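Local coordinates for protein 6-phosphogluconate dehydrogenase NAD-binding (Dyadobacter fermentans, PDB 4GBJ) that probably works as an NAD- or NADP-dependent oxidoreductase of the 6-phosphogluconate and 3-hydroxyisobutyrate dehydrogenase family, at residues Val92-Ser97 against Glu147-Ile152; Glu102-Leu107 against Ala116-Ala121; Cys183-Met188 against Gln220-Leu225; Ala195-Ile200 against Asp291-Thr296; Asn267-Gly272 against Gly283-Gly288. All coordinates share one frame; numbering follows the deposited sequence.

Contact 1. Residues Val92-Ser97 against Glu147-Ile152; sequences VHVSMS and ERIKPI
Val-92 and Val-94, two residues apart on strand 92-95 and so on the same face of the sheet, both meet Ile-149 of helix 143-153. The apolar contacts centre on one methyl: Ile-149 CG2 lies 3.8 Å from Val-92 CG1 and 3.7 Å from Val-94 CG2, so it sits against both valines at once. Val-94 and Ile-149 come tip to tip, and CG2 of the valine also lies 3.8 Å from Ile-149 CG1. Chi1 of 64° places Ile-149 CG1 between the backbone N and the carbonyl carbon, from where CD1 runs on to Val-94 CG2 at 4.0 Å. With CG1, CG2 and CD1 gone, as in an alanine here, both valines would probably lose their common partner and a gap would open between strand and helix.

The second kind of contact is polar group against methyl. Arg-148, extended from CG to NE, slides past Val-92 in the opposite direction, with its NH1 3.7 Å from Val-92 CG2; its NH2 is hydrogen-bonded to the carbonyl oxygen of Gly-62.

Strand and helix axes approach to 9.8 Å at a crossing angle of -51°. Val-94 also touches Phe-66 of the adjoining strand 64-67. Such aliphatic packing of a helix on a central strand is characteristic of the layered Rossmann-type dinucleotide-binding domain.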
# COMPACT_ATOMS: atom_id res chain seq x y z
N VAL B 92 27.27 22.33 -11.69
CA VAL B 92 26.22 21.60 -10.97
C VAL B 92 25.83 20.35 -11.75
O VAL B 92 25.52 20.45 -12.93
CB VAL B 92 24.98 22.49 -10.69
CG1 VAL B 92 23.89 21.69 -9.98
CG2 VAL B 92 25.35 23.72 -9.86
N HIS B 93 25.83 19.17 -11.07
CA HIS B 93 25.43 17.90 -11.65
C HIS B 93 24.13 17.45 -10.98
O HIS B 93 24.11 17.27 -9.77
CB HIS B 93 26.54 16.84 -11.45
CG HIS B 93 26.15 15.44 -11.84
ND1 HIS B 93 26.92 14.34 -11.46
CD2 HIS B 93 25.13 14.99 -12.63
CE1 HIS B 93 26.30 13.28 -11.95
NE2 HIS B 93 25.22 13.63 -12.68
N VAL B 94 23.05 17.37 -11.75
CA VAL B 94 21.74 16.89 -11.31
C VAL B 94 21.69 15.41 -11.69
O VAL B 94 21.56 15.03 -12.85
CB VAL B 94 20.59 17.70 -11.94
CG1 VAL B 94 19.25 17.30 -11.32
CG2 VAL B 94 20.83 19.19 -11.74
N SER B 95 21.84 14.58 -10.69
CA SER B 95 22.02 13.16 -10.85
C SER B 95 20.68 12.47 -10.57
O SER B 95 20.24 12.34 -9.43
CB SER B 95 23.13 12.72 -9.90
OG SER B 95 23.40 11.33 -9.97
N MSE B 96 20.00 12.11 -11.61
CA MSE B 96 18.63 11.56 -11.51
C MSE B 96 18.54 10.04 -11.52
O MSE B 96 17.45 9.50 -11.38
CB MSE B 96 17.80 12.12 -12.61
CG MSE B 96 17.81 13.65 -12.60
SE MSE B 96 16.49 14.41 -13.79
CE MSE B 96 17.32 13.92 -15.38
N SER B 97 19.66 9.34 -11.61
CA SER B 97 19.60 7.88 -11.62
C SER B 97 19.15 7.31 -10.26
O SER B 97 19.45 7.89 -9.22
CB SER B 97 20.99 7.33 -11.93
OG SER B 97 21.48 7.82 -13.17
N GLU B 147 18.89 25.48 -5.62
CA GLU B 147 18.18 26.70 -5.97
C GLU B 147 18.40 27.03 -7.47
O GLU B 147 17.49 27.47 -8.15
CB GLU B 147 18.62 27.87 -5.06
CG GLU B 147 17.71 29.08 -5.15
CD GLU B 147 18.31 30.44 -4.79
OE1 GLU B 147 19.44 30.48 -4.25
OE2 GLU B 147 17.65 31.46 -5.09
N ARG B 148 19.59 26.77 -7.98
CA ARG B 148 19.88 27.03 -9.40
C ARG B 148 19.11 26.09 -10.36
O ARG B 148 18.74 26.49 -11.44
CB ARG B 148 21.39 26.83 -9.64
CG ARG B 148 21.83 27.15 -11.06
CD ARG B 148 23.32 26.97 -11.19
NE ARG B 148 23.78 27.24 -12.55
CZ ARG B 148 25.02 27.04 -12.98
NH1 ARG B 148 25.94 26.57 -12.15
NH2 ARG B 148 25.35 27.34 -14.23
N ILE B 149 18.91 24.83 -9.99
CA ILE B 149 18.30 23.85 -10.91
C ILE B 149 16.83 23.62 -10.63
O ILE B 149 16.14 23.08 -11.50
CB ILE B 149 19.11 22.51 -10.95
CG1 ILE B 149 19.12 21.75 -9.59
CG2 ILE B 149 20.57 22.82 -11.39
CD1 ILE B 149 17.95 20.74 -9.37
N LYS B 150 16.31 24.06 -9.47
CA LYS B 150 14.89 23.86 -9.16
C LYS B 150 13.99 24.43 -10.25
O LYS B 150 13.05 23.75 -10.64
CB LYS B 150 14.49 24.46 -7.80
CG LYS B 150 13.01 24.27 -7.50
CD LYS B 150 12.69 24.43 -6.04
CE LYS B 150 11.19 24.40 -5.79
NZ LYS B 150 10.88 24.74 -4.38
N PRO B 151 14.25 25.63 -10.78
CA PRO B 151 13.37 26.16 -11.85
C PRO B 151 13.43 25.33 -13.13
O PRO B 151 12.47 25.31 -13.87
CB PRO B 151 13.89 27.58 -12.08
CG PRO B 151 14.87 27.86 -11.01
CD PRO B 151 15.34 26.58 -10.46
N ILE B 152 14.55 24.62 -13.38
CA ILE B 152 14.66 23.77 -14.56
C ILE B 152 13.78 22.50 -14.37
O ILE B 152 13.01 22.18 -15.26
CB ILE B 152 16.12 23.39 -14.89
CG1 ILE B 152 17.02 24.67 -15.03
CG2 ILE B 152 16.15 22.59 -16.22
CD1 ILE B 152 18.49 24.38 -14.96

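Contact 2. Residues Glu102-Leu107 against Ala116-Ala121; sequences ETSRQL and AHYVGA
Tyr-118 of strand 117-124 packs against Ser-104 and Leu-107 of helix 101-113, inside the beta-alpha-beta unit formed by strand 92-95, this helix and strand 117-124 in the Rossmann-type domain. The CA-CB bond of Tyr-118 points toward the helix, and CG is anti to the backbone N (chi1 -180°), which sets the ring alongside the turn carrying Ser-104. On one side of the ring CD2 lies near the carbonyl oxygen of Ser-104, which sits over one face, 3.8 Å above the plane and offset toward the rim. Farther out, CE2 is 3.6 Å from Ser-104 CB. On the other side CE1 meets Leu-107 CB at 4.0 Å, an oblique apolar contact. CZ approaches Ser-104 CA to 3.9 Å, so the ring lies close against this turn.

His-93 and His-111 each meet the ring edge-to-face, and Leu-107 reaches on to Val-75 of helix 72-78. Tyr-118 OH is hydrogen-bonded to Ser-95 OG of strand 92-95 as well as to Ser-104. A phenylalanine in place of Tyr-118 could keep much of this packing but would probably leave the hydroxyls of Ser-104 and Ser-95 without a shared partner. Ser-104 OG is also hydrogen-bonded to Asn-171 OD1, extending the polar chain toward helix 169-197, which carries Lys-174, the predicted active-site residue. At the end of the ring, Tyr-118 OH and Ser-104 OG form a hydrogen bond of 2.9 Å.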
# COMPACT_ATOMS: atom_id res chain seq x y z
N GLU B 102 25.08 5.84 -0.80
CA GLU B 102 26.54 5.76 -0.69
C GLU B 102 27.23 6.16 -2.00
O GLU B 102 28.25 6.85 -1.94
CB GLU B 102 26.95 4.35 -0.32
CG GLU B 102 28.45 4.09 -0.27
CD GLU B 102 28.72 2.63 0.02
OE1 GLU B 102 28.67 1.83 -0.94
OE2 GLU B 102 28.87 2.27 1.21
N THR B 103 26.71 5.70 -3.16
CA THR B 103 27.32 6.09 -4.43
C THR B 103 27.21 7.62 -4.59
O THR B 103 28.14 8.26 -5.02
CB THR B 103 26.68 5.35 -5.61
OG1 THR B 103 26.91 3.96 -5.43
CG2 THR B 103 27.27 5.75 -6.95
N SER B 104 26.04 8.19 -4.25
CA SER B 104 25.85 9.63 -4.36
C SER B 104 26.77 10.42 -3.47
O SER B 104 27.37 11.37 -3.95
CB SER B 104 24.42 10.00 -4.02
OG SER B 104 23.62 9.64 -5.13
N ARG B 105 26.91 10.02 -2.19
CA ARG B 105 27.77 10.72 -1.23
C ARG B 105 29.23 10.63 -1.67
O ARG B 105 29.94 11.60 -1.53
CB ARG B 105 27.59 10.13 0.16
CG ARG B 105 26.20 10.36 0.77
CD ARG B 105 25.99 9.41 1.96
NE ARG B 105 24.68 9.62 2.58
CZ ARG B 105 23.96 8.70 3.23
NH1 ARG B 105 24.42 7.46 3.38
NH2 ARG B 105 22.78 9.02 3.74
N GLN B 106 29.66 9.48 -2.24
CA GLN B 106 31.04 9.30 -2.72
C GLN B 106 31.31 10.21 -3.89
O GLN B 106 32.28 10.94 -3.86
CB GLN B 106 31.27 7.85 -3.17
CG GLN B 106 31.46 6.86 -2.05
CD GLN B 106 31.52 5.44 -2.60
OE1 GLN B 106 31.38 5.20 -3.82
NE2 GLN B 106 31.74 4.47 -1.71
N LEU B 107 30.41 10.21 -4.90
CA LEU B 107 30.55 11.08 -6.06
C LEU B 107 30.47 12.55 -5.68
O LEU B 107 31.24 13.36 -6.21
CB LEU B 107 29.49 10.77 -7.12
CG LEU B 107 29.68 9.42 -7.81
CD1 LEU B 107 28.42 9.02 -8.52
CD2 LEU B 107 30.88 9.44 -8.78
N ALA B 116 32.72 21.86 -7.69
CA ALA B 116 31.44 21.55 -8.34
C ALA B 116 30.46 21.01 -7.29
O ALA B 116 30.88 20.64 -6.19
CB ALA B 116 31.64 20.54 -9.46
N HIS B 117 29.18 20.90 -7.63
CA HIS B 117 28.17 20.43 -6.69
C HIS B 117 27.36 19.29 -7.29
O HIS B 117 26.82 19.41 -8.38
CB HIS B 117 27.21 21.56 -6.28
CG HIS B 117 27.89 22.82 -5.83
ND1 HIS B 117 28.43 22.92 -4.58
CD2 HIS B 117 28.02 24.01 -6.46
CE1 HIS B 117 28.90 24.15 -4.48
NE2 HIS B 117 28.74 24.83 -5.62
N TYR B 118 27.23 18.22 -6.52
CA TYR B 118 26.42 17.09 -6.87
C TYR B 118 25.06 17.22 -6.22
O TYR B 118 24.99 17.40 -5.01
CB TYR B 118 27.10 15.81 -6.42
CG TYR B 118 26.32 14.56 -6.75
CD1 TYR B 118 26.62 13.82 -7.89
CD2 TYR B 118 25.36 14.06 -5.88
CE1 TYR B 118 26.03 12.59 -8.12
CE2 TYR B 118 24.68 12.88 -6.16
CZ TYR B 118 25.02 12.14 -7.28
OH TYR B 118 24.38 10.98 -7.59
N VAL B 119 24.01 17.16 -7.01
CA VAL B 119 22.63 17.16 -6.48
C VAL B 119 21.98 15.81 -6.74
O VAL B 119 21.85 15.44 -7.90
CB VAL B 119 21.80 18.30 -7.08
CG1 VAL B 119 20.32 18.17 -6.71
CG2 VAL B 119 22.35 19.64 -6.61
N GLY B 120 21.63 15.09 -5.68
CA GLY B 120 20.90 13.84 -5.78
C GLY B 120 19.48 14.15 -6.16
O GLY B 120 18.86 14.99 -5.50
N ALA B 121 19.03 13.67 -7.32
CA ALA B 121 17.72 14.11 -7.86
C ALA B 121 16.91 12.98 -8.44
O ALA B 121 16.42 13.10 -9.55
CB ALA B 121 17.92 15.19 -8.91

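Contact 3. Residues Cys183-Met188 against Gln220-Leu225; sequences CSLEMM and QNYGKL
Leu-185 and Met-188, one helical turn apart on helix 169-197, face Tyr-222 and Gly-223 of helix 217-228, a helix-helix packing within the all-helical C-terminal domain of this dehydrogenase family. The local axes approach to 9.8 Å, and their N-to-C directions differ by 42°, so the two helices run roughly the same way. In the first shell, Leu-185 contributes a single branch: its CD2 lies 3.8 Å from Tyr-222 CB and 3.9 Å from Tyr-222 CD1. The leucine crosses the tyrosine side chain obliquely and touches the root of the ring, away from its hydroxyl end.

Met-188 is a selenomethionine. Its chain bends at the last torsion (chi3 -69°), turning CE across the facing helix, back toward the Leu-185 end of its own, where it meets Gly-223 N at 3.7 Å and comes within 4.2 Å of Tyr-222 CB. Tyr-222 CB is therefore touched by both residues of the long helix. The absence of a side chain at Gly-223 lets the selenium lie directly against the backbone; a CB built there would come tightly against it.

Farther out, both residues of the long helix also pack on Val-226, one turn beyond Tyr-222, and Met-188 touches Phe-219, so the apolar seam continues in both directions along helix 217-228. Elsewhere on the long helix residues also reach the second subunit: Cys-183 packs on its Met-187, and Met-187 on its Cys-183. Back in the seam between the two helices, the closest approach is Met-188 SE to Gly-223 CA, at 3.6 Å.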
# COMPACT_ATOMS: atom_id res chain seq x y z
N CYS B 183 6.48 -3.96 -1.72
CA CYS B 183 5.63 -4.49 -0.64
C CYS B 183 4.16 -4.53 -1.06
O CYS B 183 3.45 -5.45 -0.68
CB CYS B 183 5.78 -3.68 0.64
SG CYS B 183 7.37 -3.84 1.44
N SER B 184 3.71 -3.53 -1.79
CA SER B 184 2.31 -3.46 -2.26
C SER B 184 2.03 -4.59 -3.18
O SER B 184 1.00 -5.23 -3.09
CB SER B 184 2.04 -2.10 -2.91
OG SER B 184 2.36 -1.11 -1.95
N LEU B 185 2.98 -4.87 -4.09
CA LEU B 185 2.85 -6.02 -4.98
C LEU B 185 2.78 -7.34 -4.22
O LEU B 185 1.97 -8.20 -4.54
CB LEU B 185 4.05 -6.08 -5.92
CG LEU B 185 3.99 -5.09 -7.11
CD1 LEU B 185 5.43 -4.88 -7.67
CD2 LEU B 185 3.07 -5.60 -8.19
N GLU B 186 3.66 -7.51 -3.24
CA GLU B 186 3.70 -8.73 -2.46
C GLU B 186 2.41 -8.92 -1.63
O GLU B 186 1.88 -10.02 -1.61
CB GLU B 186 4.96 -8.76 -1.57
CG GLU B 186 4.95 -9.89 -0.57
CD GLU B 186 5.01 -11.27 -1.16
OE1 GLU B 186 4.69 -12.22 -0.43
OE2 GLU B 186 5.54 -11.42 -2.29
N MSE B 187 1.93 -7.90 -0.92
CA MSE B 187 0.76 -8.10 -0.07
C MSE B 187 -0.48 -8.41 -0.94
O MSE B 187 -1.33 -9.19 -0.54
CB MSE B 187 0.50 -6.91 0.86
CG MSE B 187 0.02 -5.60 0.12
SE MSE B 187 -0.25 -4.14 1.37
CE MSE B 187 1.51 -3.47 1.62
N MSE B 188 -0.57 -7.83 -2.15
CA MSE B 188 -1.65 -8.15 -3.10
C MSE B 188 -1.51 -9.60 -3.63
O MSE B 188 -2.50 -10.31 -3.71
CB MSE B 188 -1.71 -7.15 -4.24
CG MSE B 188 -2.34 -5.86 -3.80
SE MSE B 188 -2.68 -4.54 -5.16
CE MSE B 188 -0.95 -3.95 -5.68
N GLN B 220 -3.90 0.61 -7.89
CA GLN B 220 -4.82 0.43 -9.00
C GLN B 220 -4.05 -0.03 -10.27
O GLN B 220 -4.52 -0.94 -10.98
CB GLN B 220 -5.61 1.73 -9.24
CG GLN B 220 -6.53 2.03 -8.01
CD GLN B 220 -7.57 3.15 -8.20
OE1 GLN B 220 -8.78 2.99 -7.88
NE2 GLN B 220 -7.10 4.32 -8.58
N ASN B 221 -2.88 0.56 -10.52
CA ASN B 221 -2.04 0.18 -11.66
C ASN B 221 -1.35 -1.15 -11.43
O ASN B 221 -1.47 -2.05 -12.26
CB ASN B 221 -0.98 1.25 -11.93
CG ASN B 221 -1.48 2.63 -12.32
OD1 ASN B 221 -0.76 3.62 -12.16
ND2 ASN B 221 -2.67 2.77 -12.89
N TYR B 222 -0.70 -1.32 -10.29
CA TYR B 222 -0.02 -2.57 -10.02
C TYR B 222 -1.03 -3.68 -9.65
O TYR B 222 -0.78 -4.82 -9.99
CB TYR B 222 1.09 -2.41 -8.98
CG TYR B 222 2.31 -1.69 -9.52
CD1 TYR B 222 3.21 -2.34 -10.37
CD2 TYR B 222 2.54 -0.35 -9.25
CE1 TYR B 222 4.33 -1.68 -10.87
CE2 TYR B 222 3.67 0.31 -9.72
CZ TYR B 222 4.59 -0.37 -10.50
OH TYR B 222 5.69 0.28 -11.00
N GLY B 223 -2.18 -3.34 -9.07
CA GLY B 223 -3.16 -4.34 -8.68
C GLY B 223 -3.78 -5.09 -9.83
O GLY B 223 -4.08 -6.28 -9.70
N LYS B 224 -3.96 -4.42 -10.95
CA LYS B 224 -4.52 -5.03 -12.15
C LYS B 224 -3.54 -6.10 -12.66
O LYS B 224 -3.97 -7.19 -13.03
CB LYS B 224 -4.80 -3.95 -13.22
CG LYS B 224 -5.67 -4.38 -14.39
CD LYS B 224 -7.15 -3.97 -14.21
CE LYS B 224 -7.39 -2.53 -14.63
NZ LYS B 224 -8.79 -2.08 -14.40
N LEU B 225 -2.23 -5.82 -12.62
CA LEU B 225 -1.21 -6.80 -13.03
C LEU B 225 -1.29 -8.04 -12.13
O LEU B 225 -1.31 -9.16 -12.62
CB LEU B 225 0.24 -6.24 -12.91
CG LEU B 225 0.61 -4.91 -13.52
CD1 LEU B 225 2.13 -4.77 -13.57
CD2 LEU B 225 0.04 -4.73 -14.88

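Contact 4. Residues Ala195-Ile200 against Asp291-Thr296; sequences AEKNGI and DDAGLT
Two helix ends come together at the subunit interface, where Lys-197, in the last turn of helix 169-197, meets Ala-293 and Leu-295 in the tail that follows helix 288-292. The polar link is a hydrogen bond of 2.7 Å from Lys-197 NZ to Ala-293 O. The ammonium stands 19° out of the carbonyl plane, with a C=O...N angle of 143°. The lysine gets there by bending at chi2 and chi3, which lays its methylenes along the alanine: CD is 3.6 Å from Ala-293 CB. The same NZ is hydrogen-bonded to Val-255 O of the second subunit, so one ammonium joins the tail of its own chain to the partner chain.

Each helix ends in a Schellman motif with a glycine of positive phi as its C-prime residue. In the first, Gly-199 N bonds to Glu-196 O and Ile-200 N to Ala-195 O. In the second, Gly-294 N bonds to Asp-291 O and Leu-295 N to Ser-290 O, and this turn leaves Ala-293 O directed at the lysine.

Leu-295 packs against the root of the lysine chain, sliding past it in the opposite direction, with CD1 3.9 Å from Lys-197 CG. The same methyl lies 3.4 Å from Glu-196 OE1, the glutamate approaching from the opposite direction on an extended chain. That carboxylate oxygen is in a salt bridge with Arg-202 NH1. Within the tail, Thr-296 OG1 meets Asp-291 OD1 from the anti side, tilted out of the carboxylate plane, in a 2.7 Å hydrogen bond that is less certain because the threonine is poorly ordered.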
# COMPACT_ATOMS: atom_id res chain seq x y z
N ALA B 195 -7.58 -15.36 -1.55
CA ALA B 195 -8.94 -15.23 -2.08
C ALA B 195 -9.16 -16.28 -3.17
O ALA B 195 -10.14 -17.05 -3.11
CB ALA B 195 -9.16 -13.81 -2.61
N GLU B 196 -8.20 -16.39 -4.10
CA GLU B 196 -8.32 -17.34 -5.20
C GLU B 196 -8.48 -18.77 -4.71
O GLU B 196 -9.34 -19.50 -5.19
CB GLU B 196 -7.11 -17.23 -6.11
CG GLU B 196 -7.15 -18.17 -7.29
CD GLU B 196 -5.94 -18.05 -8.18
OE1 GLU B 196 -5.00 -17.29 -7.84
OE2 GLU B 196 -5.92 -18.76 -9.22
N LYS B 197 -7.71 -19.17 -3.74
CA LYS B 197 -7.81 -20.54 -3.21
C LYS B 197 -9.10 -20.72 -2.41
O LYS B 197 -9.50 -21.84 -2.19
CB LYS B 197 -6.55 -20.83 -2.41
CG LYS B 197 -5.41 -20.86 -3.42
CD LYS B 197 -4.38 -21.75 -3.06
CE LYS B 197 -4.72 -23.22 -3.18
NZ LYS B 197 -3.64 -23.90 -2.48
N ASN B 198 -9.78 -19.62 -2.04
CA ASN B 198 -11.11 -19.64 -1.40
C ASN B 198 -12.21 -19.57 -2.43
O ASN B 198 -13.36 -19.42 -2.03
CB ASN B 198 -11.26 -18.52 -0.38
CG ASN B 198 -10.88 -18.95 0.99
OD1 ASN B 198 -11.67 -19.60 1.68
ND2 ASN B 198 -9.66 -18.68 1.39
N GLY B 199 -11.91 -19.75 -3.71
CA GLY B 199 -12.90 -19.73 -4.78
C GLY B 199 -13.37 -18.34 -5.15
O GLY B 199 -14.42 -18.22 -5.75
N ILE B 200 -12.62 -17.26 -4.78
CA ILE B 200 -12.99 -15.88 -5.10
C ILE B 200 -12.10 -15.41 -6.23
O ILE B 200 -10.89 -15.60 -6.17
CB ILE B 200 -12.84 -14.98 -3.84
CG1 ILE B 200 -13.80 -15.36 -2.76
CG2 ILE B 200 -12.97 -13.52 -4.18
CD1 ILE B 200 -13.30 -14.95 -1.32
N ASP B 291 3.03 -19.58 -6.57
CA ASP B 291 3.94 -20.73 -6.49
C ASP B 291 3.82 -21.46 -5.17
O ASP B 291 3.65 -22.66 -5.15
CB ASP B 291 5.39 -20.30 -6.64
CG ASP B 291 5.73 -19.66 -7.93
OD1 ASP B 291 5.05 -19.97 -8.95
OD2 ASP B 291 6.75 -18.92 -7.98
N ASP B 292 3.91 -20.75 -4.07
CA ASP B 292 3.83 -21.32 -2.72
C ASP B 292 2.52 -21.93 -2.40
O ASP B 292 2.49 -22.85 -1.60
CB ASP B 292 4.10 -20.29 -1.64
CG ASP B 292 5.49 -19.73 -1.62
OD1 ASP B 292 6.35 -20.28 -2.32
OD2 ASP B 292 5.74 -18.78 -0.83
N ALA B 293 1.45 -21.45 -3.01
CA ALA B 293 0.12 -22.00 -2.81
C ALA B 293 -0.24 -23.09 -3.85
O ALA B 293 -1.40 -23.47 -3.93
CB ALA B 293 -0.92 -20.88 -2.85
N GLY B 294 0.73 -23.58 -4.61
CA GLY B 294 0.59 -24.66 -5.59
C GLY B 294 -0.18 -24.33 -6.85
O GLY B 294 -0.75 -25.24 -7.45
N LEU B 295 -0.26 -23.05 -7.24
CA LEU B 295 -1.05 -22.64 -8.41
C LEU B 295 -0.23 -22.42 -9.67
O LEU B 295 -0.76 -21.86 -10.63
CB LEU B 295 -1.80 -21.34 -8.12
CG LEU B 295 -2.80 -21.44 -7.00
CD1 LEU B 295 -3.36 -20.08 -6.68
CD2 LEU B 295 -3.90 -22.43 -7.37
N THR B 296 1.02 -22.85 -9.72
CA THR B 296 1.84 -22.67 -10.93
C THR B 296 1.24 -23.46 -12.11
O THR B 296 0.52 -22.87 -12.92
CB THR B 296 3.31 -23.07 -10.69
OG1 THR B 296 3.82 -22.29 -9.61
CG2 THR B 296 4.20 -22.85 -11.92

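Contact 5. Residues Asn267-Gly272 against Gly283-Gly288; sequences NRFISG and GALALG
The Phe-269 ring and the Arg-268 guanidinium, neighbours on helix 260-274, each present a face to segment 283-288. Over the ring stands Leu-285 CB, 4.2 Å from the centroid and 24° off the normal, a CH-pi contact; Leu-285 CD2 meets Phe-269 CZ at 3.6 Å. Phe-238 meets the same ring edge-to-face. Over one face of the guanidinium lies Gly-288 C, offset toward the rim and 3.4 Å from Arg-268 NH1. Obliquely to that group is Leu-285 O, which is nearer the root of the side chain, 3.7 Å from Arg-268 CB.

Arg-268 bends at chi2 (-52°), which carries its chain past Leu-285 O and across the start of helix 288-292. A side chain at Gly-288 would clash with Arg-268 CD, so the glycine makes room for this path.

The guanidinium thus rests on the backbone without a hydrogen bond to it, and its polar ends are used elsewhere: NH2 in a salt bridge with Glu-186 and NH1 in another with Asp-292. The two carboxylates probably offset its positive charge and limit its rotation, while Phe-269 and Leu-285 supply the apolar part of the packing.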
# COMPACT_ATOMS: atom_id res chain seq x y z
N ASN B 267 13.80 -12.52 -1.82
CA ASN B 267 13.64 -13.97 -2.11
C ASN B 267 12.66 -14.21 -3.23
O ASN B 267 12.88 -15.16 -4.00
CB ASN B 267 13.25 -14.79 -0.87
CG ASN B 267 14.43 -14.95 0.08
OD1 ASN B 267 15.57 -14.79 -0.30
ND2 ASN B 267 14.17 -15.17 1.35
N ARG B 268 11.62 -13.33 -3.39
CA ARG B 268 10.72 -13.49 -4.52
C ARG B 268 11.47 -13.36 -5.87
O ARG B 268 11.18 -14.09 -6.81
CB ARG B 268 9.60 -12.47 -4.49
CG ARG B 268 8.68 -12.54 -3.32
CD ARG B 268 8.13 -13.93 -3.13
NE ARG B 268 6.95 -13.96 -2.28
CZ ARG B 268 6.35 -15.06 -1.85
NH1 ARG B 268 6.83 -16.25 -2.16
NH2 ARG B 268 5.28 -14.99 -1.08
N PHE B 269 12.37 -12.39 -5.98
CA PHE B 269 13.18 -12.20 -7.19
C PHE B 269 14.15 -13.32 -7.41
O PHE B 269 14.26 -13.82 -8.54
CB PHE B 269 13.95 -10.88 -7.19
CG PHE B 269 13.07 -9.67 -7.41
CD1 PHE B 269 12.38 -9.51 -8.60
CD2 PHE B 269 12.84 -8.76 -6.39
CE1 PHE B 269 11.48 -8.46 -8.76
CE2 PHE B 269 11.96 -7.71 -6.56
CZ PHE B 269 11.30 -7.55 -7.75
N ILE B 270 14.85 -13.74 -6.34
CA ILE B 270 15.84 -14.85 -6.48
C ILE B 270 15.11 -16.13 -6.99
O ILE B 270 15.55 -16.79 -7.94
CB ILE B 270 16.58 -15.11 -5.16
CG1 ILE B 270 17.46 -13.87 -4.82
CG2 ILE B 270 17.45 -16.34 -5.27
CD1 ILE B 270 18.05 -13.90 -3.43
N SER B 271 14.01 -16.47 -6.33
CA SER B 271 13.19 -17.63 -6.69
C SER B 271 12.60 -17.48 -8.09
O SER B 271 12.59 -18.44 -8.85
CB SER B 271 12.10 -17.90 -5.66
OG SER B 271 11.47 -19.13 -5.97
N GLY B 272 12.16 -16.26 -8.45
CA GLY B 272 11.64 -16.02 -9.78
C GLY B 272 12.68 -16.23 -10.86
O GLY B 272 12.37 -16.71 -11.96
N GLY B 283 6.85 -6.66 -11.58
CA GLY B 283 5.61 -6.99 -10.90
C GLY B 283 5.43 -8.48 -10.67
O GLY B 283 4.70 -8.90 -9.77
N ALA B 284 6.10 -9.33 -11.50
CA ALA B 284 6.00 -10.78 -11.37
C ALA B 284 6.56 -11.29 -10.07
O ALA B 284 6.41 -12.46 -9.79
CB ALA B 284 6.69 -11.46 -12.55
N LEU B 285 7.13 -10.44 -9.19
CA LEU B 285 7.54 -10.90 -7.86
C LEU B 285 6.27 -11.48 -7.16
O LEU B 285 6.38 -12.41 -6.33
CB LEU B 285 8.19 -9.77 -7.02
CG LEU B 285 7.23 -8.68 -6.50
CD1 LEU B 285 6.62 -9.05 -5.15
CD2 LEU B 285 7.94 -7.35 -6.41
N ALA B 286 5.08 -10.92 -7.50
CA ALA B 286 3.81 -11.34 -6.91
C ALA B 286 3.40 -12.80 -7.25
O ALA B 286 2.52 -13.34 -6.56
CB ALA B 286 2.70 -10.38 -7.31
N LEU B 287 4.04 -13.43 -8.28
CA LEU B 287 3.82 -14.83 -8.62
C LEU B 287 4.33 -15.77 -7.58
O LEU B 287 3.87 -16.90 -7.57
CB LEU B 287 4.46 -15.23 -9.97
CG LEU B 287 3.68 -14.88 -11.20
CD1 LEU B 287 4.43 -15.31 -12.45
CD2 LEU B 287 2.30 -15.58 -11.21
N GLY B 288 5.27 -15.35 -6.71
CA GLY B 288 5.77 -16.26 -5.67
C GLY B 288 4.69 -16.78 -4.74
O GLY B 288 4.73 -17.93 -4.31

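How the contacts relate
Contacts 1 and 2 belong to the Rossmann-type domain, with contact 2 nested in the loop that contact 1 closes; they join where Ser-95 OG lies 2.6 Å from Tyr-118 OH. Contacts 3, 4 and 5 lie on the opposite side of the chain's centre, contact 4 about 47 Å from contact 1 between centres. Contact 5 connects the other two through Arg-268: its NH2 is 2.9 Å from Glu-186 OE1 and its NH1 3.1 Å from Asp-292 OD2. Helix 169-197 serves contacts 3 and 4. The side chains of Ser-104 and Tyr-222 each lie about 9 Å from that of Lys-174, the predicted active-site residue, and that of Ile-149 about 13 Å from the bound sodium ion.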